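PDB 4EWP: 3-oxoacyl-[acyl-carrier-protein] synthase 3 from Micrococcus luteus NCTC 2665, which probably catalyses the first condensation of fatty acid synthesis, joining an acyl-CoA primer such as acetyl-CoA to two carbons from malonyl-ACP. Local coordinates for residues A77-Q80 with G81-D85. Residues are numbered along the deposited sequence; the frame is centred on the assembly and turned at random.
Sequences AGLQ and GSDLD
Gln80 and Asp83 clasp each other through a reciprocal pair of hydrogen bonds, an example of how a carboxylate three residues along the chain can close the start of a 3-10 turn. Asp83 OD2 takes the backbone N-H of Gln80 at 2.9 Å in an almost perfectly straight bond (178°), received on the anti side of the carboxylate and 20° out of its plane. In return Asp83 N donates to Gln80 O, again at 2.9 Å but more bent, the donor lying above the carbonyl plane. The Asp83 side chain reaches back because its CG stands anti to its own carbonyl carbon (chi1 -66°), turning the carboxylate toward the chain just before the turn. There OD2 also lies 3.4 Å from Gln80 CG, and beyond that carbon the glutamine chain runs on extended. Leu79 lies along the acid as well, its CD2 methyl 3.8 Å from both CB and OD2 of Asp83. With an alanine at Asp83 the carboxylate would be gone, and the N-H of Gln80 would probably lose its mate, leaving the entry to the turn freer to move. A second backbone bond, Leu84 N to Gly81 O, continues the turn. Upstream, Gly78, with positive phi, ends helix 62-76 in a Schellman motif. The loop leads from that helix to strand 86-90, while Leu79 and Leu84 both pack on Leu74 of the helix and reach strand 144-152 at His144 and Leu146 respectively.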
loop_
_atom_site.group_PDB
_atom_site.type_symbol
_atom_site.label_atom_id
_atom_site.label_comp_id
_atom_site.label_asym_id
_atom_site.label_seq_id
_atom_site.Cartn_x
_atom_site.Cartn_y
_atom_site.Cartn_z
ATOM N N ALA A 77 -12.422 8.987 20.330
ATOM C CA ALA A 77 -13.547 9.210 19.433
ATOM C C ALA A 77 -14.876 8.691 20.019
ATOM O O ALA A 77 -15.947 8.907 19.446
ATOM C CB ALA A 77 -13.261 8.562 18.068
ATOM N N GLY A 78 -14.819 8.027 21.168
ATOM C CA GLY A 78 -16.011 7.404 21.724
ATOM C C GLY A 78 -16.514 6.247 20.858
ATOM O O GLY A 78 -17.700 5.941 20.847
ATOM N N LEU A 79 -15.614 5.608 20.110
ATOM C CA LEU A 79 -16.006 4.523 19.191
ATOM C C LEU A 79 -15.428 3.176 19.622
ATOM O O LEU A 79 -14.583 3.115 20.510
ATOM C CB LEU A 79 -15.502 4.832 17.778
ATOM C CG LEU A 79 -16.058 6.031 17.006
ATOM C CD1 LEU A 79 -15.185 6.294 15.788
ATOM C CD2 LEU A 79 -17.529 5.821 16.605
ATOM N N GLN A 80 -15.858 2.091 18.988
ATOM C CA GLN A 80 -15.081 0.849 19.076
ATOM C C GLN A 80 -14.667 0.287 17.726
ATOM O O GLN A 80 -15.042 0.828 16.674
ATOM C CB GLN A 80 -15.807 -0.200 19.872
ATOM C CG GLN A 80 -17.284 -0.057 19.814
ATOM C CD GLN A 80 -17.889 -0.681 21.014
ATOM O OE1 GLN A 80 -17.245 -0.734 22.062
ATOM N NE2 GLN A 80 -19.113 -1.185 20.887
ATOM N N GLY A 81 -13.886 -0.796 17.756
ATOM C CA GLY A 81 -13.315 -1.333 16.533
ATOM C C GLY A 81 -14.380 -1.538 15.479
ATOM O O GLY A 81 -14.207 -1.161 14.309
ATOM N N SER A 82 -15.499 -2.117 15.913
ATOM C CA SER A 82 -16.571 -2.495 15.002
ATOM C C SER A 82 -17.255 -1.314 14.330
ATOM O O SER A 82 -17.999 -1.496 13.370
ATOM C CB SER A 82 -17.599 -3.370 15.719
ATOM O OG SER A 82 -17.952 -2.810 16.973
ATOM N N ASP A 83 -17.020 -0.106 14.835
ATOM C CA ASP A 83 -17.537 1.084 14.172
ATOM C C ASP A 83 -16.726 1.481 12.936
ATOM O O ASP A 83 -17.192 2.284 12.130
ATOM C CB ASP A 83 -17.616 2.266 15.143
ATOM C CG ASP A 83 -18.632 2.035 16.257
ATOM O OD1 ASP A 83 -19.776 1.632 15.945
ATOM O OD2 ASP A 83 -18.279 2.237 17.439
ATOM N N LEU A 84 -15.531 0.920 12.776
ATOM C CA LEU A 84 -14.690 1.281 11.632
ATOM C C LEU A 84 -15.124 0.590 10.326
ATOM O O LEU A 84 -15.484 -0.578 10.332
ATOM C CB LEU A 84 -13.222 0.963 11.923
ATOM C CG LEU A 84 -12.566 1.637 13.128
ATOM C CD1 LEU A 84 -11.237 0.952 13.421
ATOM C CD2 LEU A 84 -12.392 3.167 12.942
ATOM N N ASP A 85 -15.072 1.315 9.210
ATOM C CA ASP A 85 -15.495 0.787 7.919
ATOM C C ASP A 85 -14.286 0.544 7.029
ATOM O O ASP A 85 -14.437 0.002 5.935
ATOM C CB ASP A 85 -16.421 1.775 7.201
ATOM C CG ASP A 85 -17.615 2.159 8.025
ATOM O OD1 ASP A 85 -18.108 1.307 8.796
ATOM O OD2 ASP A 85 -18.060 3.320 7.907
#